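Local coordinates for CEP104 (Gallus gallus, PDB 5JO8), which is a centriolar protein whose all-helical TOG domain probably binds tubulin or microtubules, at residues A[137-142]-A[155-160]; A[130-135]-A[170-175]; A[211-216]-A[248-253]. One frame throughout, in Å; residues are numbered along the deposited sequence.

Interaction 1 (A[137-142]-A[155-160]); sequences PGLLSR and AKFIQE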
loop_
_atom_site.group_PDB
_atom_site.type_symbol
_atom_site.label_atom_id
_atom_site.label_comp_id
_atom_site.label_asym_id
_atom_site.label_seq_id
_atom_site.Cartn_x
_atom_site.Cartn_y
_atom_site.Cartn_z
ATOM N N PRO A 137 2.095 2.188 -3.909
ATOM C CA PRO A 137 3.314 2.930 -3.544
ATOM C C PRO A 137 3.018 4.285 -2.909
ATOM O O PRO A 137 3.651 4.667 -1.916
ATOM C CB PRO A 137 4.021 3.110 -4.882
ATOM C CG PRO A 137 3.581 1.920 -5.680
ATOM C CD PRO A 137 2.133 1.748 -5.315
ATOM N N GLY A 138 2.039 5.001 -3.447
ATOM C CA GLY A 138 1.650 6.264 -2.864
ATOM C C GLY A 138 1.045 6.116 -1.480
ATOM O O GLY A 138 1.282 6.945 -0.590
ATOM N N LEU A 139 0.242 5.073 -1.285
ATOM C CA LEU A 139 -0.372 4.834 0.021
ATOM C C LEU A 139 0.719 4.543 1.038
ATOM O O LEU A 139 0.685 5.049 2.169
ATOM C CB LEU A 139 -1.350 3.666 -0.047
ATOM C CG LEU A 139 -2.629 3.954 -0.829
ATOM C CD1 LEU A 139 -3.326 2.657 -1.153
ATOM C CD2 LEU A 139 -3.546 4.870 -0.012
ATOM N N LEU A 140 1.697 3.755 0.620
ATOM C CA LEU A 140 2.821 3.446 1.508
ATOM C C LEU A 140 3.601 4.697 1.884
ATOM O O LEU A 140 4.044 4.834 3.026
ATOM C CB LEU A 140 3.733 2.373 0.906
ATOM C CG LEU A 140 3.180 0.975 1.169
ATOM C CD1 LEU A 140 3.892 -0.053 0.312
ATOM C CD2 LEU A 140 3.323 0.611 2.652
ATOM N N SER A 141 3.787 5.599 0.929
ATOM C CA SER A 141 4.468 6.861 1.211
ATOM C C SER A 141 3.787 7.642 2.328
ATOM O O SER A 141 4.460 8.232 3.163
ATOM C CB SER A 141 4.558 7.728 -0.049
ATOM O OG SER A 141 5.543 7.234 -0.933
ATOM N N ARG A 142 2.458 7.637 2.348
ATOM C CA ARG A 142 1.709 8.397 3.346
ATOM C C ARG A 142 1.861 7.787 4.738
ATOM O O ARG A 142 1.661 8.466 5.730
ATOM C CB ARG A 142 0.221 8.505 2.993
ATOM C CG ARG A 142 -0.073 9.098 1.607
ATOM C CD ARG A 142 0.690 10.390 1.321
ATOM N NE ARG A 142 0.498 11.420 2.345
ATOM C CZ ARG A 142 -0.541 12.245 2.412
ATOM N NH1 ARG A 142 -1.522 12.173 1.522
ATOM N NH2 ARG A 142 -0.609 13.145 3.387
ATOM N N ALA A 155 -2.134 3.273 6.865
ATOM C CA ALA A 155 -1.773 1.886 7.110
ATOM C C ALA A 155 -3.011 1.009 7.237
ATOM O O ALA A 155 -3.026 -0.119 6.737
ATOM C CB ALA A 155 -0.901 1.770 8.362
ATOM N N LYS A 156 -4.058 1.525 7.868
ATOM C CA LYS A 156 -5.299 0.776 8.028
ATOM C C LYS A 156 -5.945 0.532 6.675
ATOM O O LYS A 156 -6.492 -0.542 6.429
ATOM C CB LYS A 156 -6.288 1.501 8.944
ATOM C CG LYS A 156 -5.971 1.401 10.436
ATOM C CD LYS A 156 -7.115 1.969 11.273
ATOM C CE LYS A 156 -6.833 1.807 12.763
ATOM N NZ LYS A 156 -7.918 2.395 13.593
ATOM N N PHE A 157 -5.890 1.529 5.799
ATOM C CA PHE A 157 -6.431 1.339 4.454
ATOM C C PHE A 157 -5.667 0.246 3.718
ATOM O O PHE A 157 -6.281 -0.593 3.051
ATOM C CB PHE A 157 -6.398 2.625 3.629
ATOM C CG PHE A 157 -7.085 2.487 2.293
ATOM C CD1 PHE A 157 -8.460 2.635 2.193
ATOM C CD2 PHE A 157 -6.357 2.209 1.151
ATOM C CE1 PHE A 157 -9.101 2.490 0.961
ATOM C CE2 PHE A 157 -7.001 2.076 -0.081
ATOM C CZ PHE A 157 -8.363 2.225 -0.168
ATOM N N ILE A 158 -4.338 0.252 3.833
ATOM C CA ILE A 158 -3.526 -0.784 3.195
ATOM C C ILE A 158 -3.885 -2.155 3.747
ATOM O O ILE A 158 -4.028 -3.121 2.995
ATOM C CB ILE A 158 -2.019 -0.491 3.295
ATOM C CG1 ILE A 158 -1.635 0.706 2.428
ATOM C CG2 ILE A 158 -1.213 -1.720 2.876
ATOM C CD1 ILE A 158 -0.292 1.309 2.799
ATOM N N GLN A 159 -4.023 -2.230 5.066
ATOM C CA GLN A 159 -4.403 -3.463 5.736
ATOM C C GLN A 159 -5.743 -3.991 5.201
ATOM O O GLN A 159 -5.863 -5.179 4.867
ATOM C CB GLN A 159 -4.441 -3.220 7.252
ATOM C CG GLN A 159 -4.530 -4.454 8.123
ATOM C CD GLN A 159 -4.750 -4.098 9.591
ATOM O OE1 GLN A 159 -5.160 -4.938 10.391
ATOM N NE2 GLN A 159 -4.476 -2.847 9.945
ATOM N N GLU A 160 -6.730 -3.102 5.071
ATOM C CA GLU A 160 -8.058 -3.484 4.601
ATOM C C GLU A 160 -8.001 -3.894 3.130
ATOM O O GLU A 160 -8.611 -4.894 2.737
ATOM C CB GLU A 160 -9.073 -2.347 4.816
ATOM C CG GLU A 160 -9.375 -2.054 6.289
ATOM C CD GLU A 160 -10.481 -1.035 6.479
ATOM O OE1 GLU A 160 -10.227 -0.010 7.151
ATOM O OE2 GLU A 160 -11.604 -1.260 5.973
#
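The short helical segments around L139 and I158 run roughly antiparallel but well tilted, their N-to-C directions at 142° and their axes 9.5 Å apart at closest approach, with the CA atoms of L139 and I158 facing each other. I158 reaches across to both leucines. Its CG1 stands beside its own backbone N (chi1 -69°) and the chain is extended beyond it, which carries CD1 to the opposite helix. There I158 CD1 lies 3.8 Å from L139 CB and also meets the carbonyl carbon of L139. From the other leucine, L140 CD2 comes to 3.7 Å of I158 CD1, the side chains of L140 and I158 crossing at about a right angle. A beta-branched isoleucine suits this place: the branch stiffens the side chain, and the slim CD1 end fits between two leucines. The second point of contact is the ring of F157, a flat group that can offer its edge to a leucine methyl while also packing on L107 and L110. L139 comes to the edge of this ring, near its plane, with CD1 3.8 Å from F157 CD2, and the forked leucine also brings CD2 to the same ring carbon. The contact is wholly apolar, as befits its largely buried setting. It pairs helix 125-142 with helix 148-163; L107 of helix 100-121 touches both L139 and F157, while L140 packs on L196 of helix 187-204.

Interaction 2 (A[130-135]-A[170-175]); sequences HCVEKT and LQIVPV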
loop_
_atom_site.group_PDB
_atom_site.type_symbol
_atom_site.label_atom_id
_atom_site.label_comp_id
_atom_site.label_asym_id
_atom_site.label_seq_id
_atom_site.Cartn_x
_atom_site.Cartn_y
_atom_site.Cartn_z
ATOM N N HIS A 130 -3.929 -3.529 -11.789
ATOM C CA HIS A 130 -3.552 -2.172 -12.164
ATOM C C HIS A 130 -3.917 -1.175 -11.049
ATOM O O HIS A 130 -3.104 -0.314 -10.688
ATOM C CB HIS A 130 -4.246 -1.780 -13.469
ATOM C CG HIS A 130 -4.023 -0.355 -13.867
ATOM N ND1 HIS A 130 -2.945 0.041 -14.635
ATOM C CD2 HIS A 130 -4.737 0.766 -13.610
ATOM C CE1 HIS A 130 -3.014 1.345 -14.839
ATOM N NE2 HIS A 130 -4.088 1.810 -14.222
ATOM N N CYS A 131 -5.124 -1.296 -10.495
ATOM C CA CYS A 131 -5.558 -0.365 -9.442
ATOM C C CYS A 131 -4.631 -0.412 -8.241
ATOM O O CYS A 131 -4.258 0.634 -7.694
ATOM C CB CYS A 131 -6.972 -0.680 -8.955
ATOM S SG CYS A 131 -8.256 -0.421 -10.212
ATOM N N VAL A 132 -4.299 -1.622 -7.814
ATOM C CA VAL A 132 -3.437 -1.802 -6.643
ATOM C C VAL A 132 -2.016 -1.329 -6.954
ATOM O O VAL A 132 -1.426 -0.576 -6.179
ATOM C CB VAL A 132 -3.443 -3.255 -6.133
ATOM C CG1 VAL A 132 -2.489 -3.402 -4.943
ATOM C CG2 VAL A 132 -4.848 -3.672 -5.729
ATOM N N GLU A 133 -1.458 -1.742 -8.087
ATOM C CA GLU A 133 -0.072 -1.399 -8.401
ATOM C C GLU A 133 0.142 0.103 -8.555
ATOM O O GLU A 133 1.198 0.616 -8.203
ATOM C CB GLU A 133 0.394 -2.114 -9.671
ATOM C CG GLU A 133 0.473 -3.632 -9.561
ATOM C CD GLU A 133 1.627 -4.115 -8.683
ATOM O OE1 GLU A 133 2.457 -3.287 -8.262
ATOM O OE2 GLU A 133 1.706 -5.333 -8.425
ATOM N N LYS A 134 -0.859 0.812 -9.065
ATOM C CA LYS A 134 -0.714 2.244 -9.298
ATOM C C LYS A 134 -0.892 3.085 -8.040
ATOM O O LYS A 134 -0.522 4.258 -8.024
ATOM C CB LYS A 134 -1.690 2.724 -10.383
ATOM C CG LYS A 134 -1.393 2.184 -11.778
ATOM C CD LYS A 134 -0.004 2.591 -12.228
ATOM C CE LYS A 134 0.345 1.934 -13.556
ATOM N NZ LYS A 134 1.718 2.288 -14.020
ATOM N N THR A 135 -1.486 2.504 -7.002
ATOM C CA THR A 135 -1.822 3.271 -5.806
ATOM C C THR A 135 -1.062 2.858 -4.546
ATOM O O THR A 135 -0.806 3.693 -3.676
ATOM C CB THR A 135 -3.334 3.222 -5.512
ATOM O OG1 THR A 135 -3.733 1.870 -5.251
ATOM C CG2 THR A 135 -4.112 3.759 -6.706
ATOM N N LEU A 170 -4.683 -11.897 -5.467
ATOM C CA LEU A 170 -3.626 -11.354 -6.319
ATOM C C LEU A 170 -2.239 -11.457 -5.689
ATOM O O LEU A 170 -1.224 -11.389 -6.388
ATOM C CB LEU A 170 -3.901 -9.894 -6.659
ATOM C CG LEU A 170 -5.190 -9.603 -7.421
ATOM C CD1 LEU A 170 -5.330 -8.099 -7.615
ATOM C CD2 LEU A 170 -5.176 -10.345 -8.751
ATOM N N GLN A 171 -2.201 -11.570 -4.362
ATOM C CA GLN A 171 -0.945 -11.693 -3.624
ATOM C C GLN A 171 0.046 -10.570 -3.939
ATOM O O GLN A 171 1.251 -10.798 -4.050
ATOM C CB GLN A 171 -0.322 -13.070 -3.878
ATOM C CG GLN A 171 -1.252 -14.208 -3.497
ATOM C CD GLN A 171 -0.774 -15.554 -3.998
ATOM O OE1 GLN A 171 -0.155 -15.651 -5.057
ATOM N NE2 GLN A 171 -1.064 -16.601 -3.239
ATOM N N ILE A 172 -0.477 -9.355 -4.076
ATOM C CA ILE A 172 0.311 -8.196 -4.477
ATOM C C ILE A 172 0.803 -7.475 -3.240
ATOM O O ILE A 172 1.973 -7.140 -3.123
ATOM C CB ILE A 172 -0.521 -7.223 -5.360
ATOM C CG1 ILE A 172 -0.762 -7.814 -6.748
ATOM C CG2 ILE A 172 0.169 -5.859 -5.477
ATOM C CD1 ILE A 172 -1.721 -6.983 -7.593
ATOM N N VAL A 173 -0.117 -7.223 -2.324
ATOM C CA VAL A 173 0.203 -6.375 -1.183
ATOM C C VAL A 173 1.337 -6.943 -0.328
ATOM O O VAL A 173 2.282 -6.220 -0.027
ATOM C CB VAL A 173 -1.044 -5.982 -0.380
ATOM C CG1 VAL A 173 -0.651 -5.094 0.783
ATOM C CG2 VAL A 173 -2.037 -5.255 -1.284
ATOM N N PRO A 174 1.264 -8.238 0.044
ATOM C CA PRO A 174 2.360 -8.757 0.879
ATOM C C PRO A 174 3.739 -8.667 0.236
ATOM O O PRO A 174 4.726 -8.342 0.897
ATOM C CB PRO A 174 1.959 -10.222 1.091
ATOM C CG PRO A 174 0.478 -10.172 1.096
ATOM C CD PRO A 174 0.143 -9.195 -0.009
ATOM N N VAL A 175 3.804 -8.949 -1.063
ATOM C CA VAL A 175 5.061 -8.893 -1.784
ATOM C C VAL A 175 5.638 -7.482 -1.794
ATOM O O VAL A 175 6.839 -7.293 -1.590
ATOM C CB VAL A 175 4.902 -9.459 -3.207
ATOM C CG1 VAL A 175 6.220 -9.380 -3.958
ATOM C CG2 VAL A 175 4.403 -10.891 -3.131
#
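V132 and I172 carry this contact, each through a methyl branch that its first torsion turns toward the other. V132 CG1 lies anti to the backbone N (chi1 178°) and meets I172 CG2, likewise anti to its own N, at 3.7 Å, the two side chains crossing at a slant. The same V132 methyl, CG1, also touches V173 CG2 at 4.1 Å, so one short, rigid valine serves two partners. E133 reaches the contact differently. Its CB does not point at the opposite segment, but a bend at chi2 (-71°) brings the carboxylate across until E133 OE2 sits 3.4 Å from I172 CG2. This is a van der Waals contact: the aliphatic isoleucine offers the oxygen no polar partner, and a charged end is tolerated because E133 is at the solvent-exposed border. Buried T135, one turn on from C131, has its hydroxyl satisfied within its own helix, T135 OG1 donating to C131 O at 2.8 Å. The contact joins helix 125-142 to the turn leading into helix 173-177; I114 of helix 100-121 and V167 pack on V132, and L136, further along helix 125-142, packs on V173.

Interaction 3 (A[211-216]-A[248-253]); sequences FTISNV and AAILEY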
loop_
_atom_site.group_PDB
_atom_site.type_symbol
_atom_site.label_atom_id
_atom_site.label_comp_id
_atom_site.label_asym_id
_atom_site.label_seq_id
_atom_site.Cartn_x
_atom_site.Cartn_y
_atom_site.Cartn_z
ATOM N N PHE A 211 3.004 -13.960 1.529
ATOM C CA PHE A 211 4.103 -14.032 2.487
ATOM C C PHE A 211 4.671 -15.447 2.481
ATOM O O PHE A 211 3.915 -16.424 2.483
ATOM C CB PHE A 211 3.604 -13.750 3.904
ATOM C CG PHE A 211 3.186 -12.324 4.152
ATOM C CD1 PHE A 211 4.110 -11.291 4.087
ATOM C CD2 PHE A 211 1.875 -12.027 4.497
ATOM C CE1 PHE A 211 3.730 -9.979 4.341
ATOM C CE2 PHE A 211 1.491 -10.719 4.759
ATOM C CZ PHE A 211 2.423 -9.698 4.682
ATOM N N THR A 212 5.993 -15.563 2.491
ATOM C CA THR A 212 6.629 -16.867 2.635
ATOM C C THR A 212 7.719 -16.763 3.691
ATOM O O THR A 212 8.125 -15.666 4.066
ATOM C CB THR A 212 7.279 -17.339 1.318
ATOM O OG1 THR A 212 8.340 -16.445 0.966
ATOM C CG2 THR A 212 6.245 -17.388 0.188
ATOM N N ILE A 213 8.203 -17.905 4.169
ATOM C CA ILE A 213 9.300 -17.889 5.124
ATOM C C ILE A 213 10.489 -17.148 4.520
ATOM O O ILE A 213 11.129 -16.351 5.181
ATOM C CB ILE A 213 9.684 -19.307 5.576
ATOM C CG1 ILE A 213 8.485 -19.998 6.223
ATOM C CG2 ILE A 213 10.855 -19.254 6.540
ATOM C CD1 ILE A 213 8.660 -21.487 6.366
ATOM N N SER A 214 10.757 -17.405 3.243
ATOM C CA SER A 214 11.893 -16.798 2.570
ATOM C C SER A 214 11.787 -15.278 2.468
ATOM O O SER A 214 12.733 -14.566 2.816
ATOM C CB SER A 214 12.066 -17.399 1.173
ATOM O OG SER A 214 12.115 -18.814 1.224
ATOM N N ASN A 215 10.654 -14.779 1.976
ATOM C CA ASN A 215 10.535 -13.333 1.757
ATOM C C ASN A 215 10.353 -12.539 3.054
ATOM O O ASN A 215 10.854 -11.427 3.175
ATOM C CB ASN A 215 9.574 -12.924 0.610
ATOM C CG ASN A 215 8.099 -13.187 0.905
ATOM O OD1 ASN A 215 7.674 -13.279 2.062
ATOM N ND2 ASN A 215 7.290 -13.245 -0.158
ATOM N N VAL A 216 9.720 -13.160 4.043
ATOM C CA VAL A 216 9.609 -12.552 5.372
ATOM C C VAL A 216 10.970 -12.490 6.064
ATOM O O VAL A 216 11.346 -11.455 6.623
ATOM C CB VAL A 216 8.584 -13.281 6.226
ATOM C CG1 VAL A 216 8.670 -12.798 7.686
ATOM C CG2 VAL A 216 7.187 -13.072 5.656
ATOM N N ALA A 248 13.267 -24.870 12.365
ATOM C CA ALA A 248 14.389 -25.349 11.554
ATOM C C ALA A 248 14.766 -24.362 10.456
ATOM O O ALA A 248 15.942 -24.026 10.296
ATOM C CB ALA A 248 14.065 -26.713 10.944
ATOM N N ALA A 249 13.762 -23.900 9.716
ATOM C CA ALA A 249 13.974 -22.980 8.601
ATOM C C ALA A 249 14.603 -21.677 9.067
ATOM O O ALA A 249 15.498 -21.142 8.415
ATOM C CB ALA A 249 12.664 -22.710 7.878
ATOM N N ILE A 250 14.147 -21.176 10.210
ATOM C CA ILE A 250 14.671 -19.928 10.736
ATOM C C ILE A 250 16.129 -20.069 11.138
ATOM O O ILE A 250 16.966 -19.230 10.795
ATOM C CB ILE A 250 13.808 -19.406 11.894
ATOM C CG1 ILE A 250 12.367 -19.167 11.432
ATOM C CG2 ILE A 250 14.421 -18.148 12.477
ATOM C CD1 ILE A 250 12.238 -18.456 10.120
ATOM N N LEU A 251 16.446 -21.135 11.866
ATOM C CA LEU A 251 17.822 -21.353 12.292
ATOM C C LEU A 251 18.764 -21.571 11.105
ATOM O O LEU A 251 19.933 -21.180 11.148
ATOM C CB LEU A 251 17.895 -22.535 13.259
ATOM C CG LEU A 251 17.220 -22.272 14.601
ATOM C CD1 LEU A 251 17.060 -23.580 15.363
ATOM C CD2 LEU A 251 18.033 -21.270 15.400
ATOM N N GLU A 252 18.244 -22.196 10.057
ATOM C CA GLU A 252 19.013 -22.436 8.839
ATOM C C GLU A 252 19.239 -21.150 8.054
ATOM O O GLU A 252 20.164 -21.062 7.251
ATOM C CB GLU A 252 18.311 -23.479 7.969
ATOM C CG GLU A 252 18.473 -24.912 8.480
ATOM C CD GLU A 252 17.358 -25.826 8.007
ATOM O OE1 GLU A 252 16.520 -25.374 7.196
ATOM O OE2 GLU A 252 17.313 -26.991 8.458
ATOM N N TYR A 253 18.399 -20.149 8.292
ATOM C CA TYR A 253 18.513 -18.900 7.556
ATOM C C TYR A 253 19.559 -17.995 8.178
ATOM O O TYR A 253 20.368 -17.371 7.481
ATOM C CB TYR A 253 17.155 -18.180 7.514
ATOM C CG TYR A 253 17.096 -17.069 6.489
ATOM C CD1 TYR A 253 16.724 -17.339 5.179
ATOM C CD2 TYR A 253 17.422 -15.761 6.818
ATOM C CE1 TYR A 253 16.683 -16.328 4.219
ATOM C CE2 TYR A 253 17.382 -14.741 5.867
ATOM C CZ TYR A 253 17.005 -15.037 4.573
ATOM O OH TYR A 253 16.961 -14.043 3.622
#
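I213, in the first turn of helix 213-223, meets A249 and I250 of helix 247-253, and the residues leading up to it prepare that helix start. F211, buried before the helix, packs its ring on L200 and L201 of helix 187-204, a place that suits a large apolar side chain. T212 follows as the N-cap: its OG1 accepts from N215 N at 3.0 Å, with a nearly straight N-H...O angle of 169°. In return T212 N donates to N215 OD1 at 2.9 Å, coming from above the plane of the amide carbonyl instead of along a lone pair. The two bonds make a capping box, for which a short hydroxyl side chain and an asparagine are well suited, since together they satisfy backbone N-H groups at the helix start. I213 comes next and supplies the apolar touch. With CG1 beside the backbone N (chi1 -59°), the CG2 methyl of I213 is left to face the other helix, 3.9 Å from I250 CD1 and 4.1 Å from A249 CB. A small alanine at 249 is consistent with the I213 and A249 CA atoms lying 7.7 Å apart, and I250 bends at chi2 (-45°), its end drawing nearer to I213 than its CB direction would suggest. At S214 the side chain points away, and S214 O makes only a loose approach to Y253 OH, 4.3 Å and not a hydrogen bond; the tyrosine leans on M217, K218 and T221. This surface contact joins the start of helix 213-223 to helix 247-253. M242 of helix 229-245 packs against both I250 and V216, and M217 also touches I250.

In the fold
Along the chain the contacts fall into two groups: interaction 1 lies within the span of sequence bracketed by interaction 2, and interaction 3 follows both. Interactions 1 and 2 share helix 125-142, their centres are 11 Å apart, and they meet directly where I158 CG2 lies 4.0 Å from V173 CG1. The centres of interactions 2 and 3 are about 23 Å apart, yet P174 and F211 bridge the two, P174 CB to F211 CZ being 3.7 Å; interactions 1 and 3 do not touch. The contacts thus follow one another through the row of helices, from near the centre of the chain toward its C-terminal end, as in the elongated HEAT-like helical array of TOG domains.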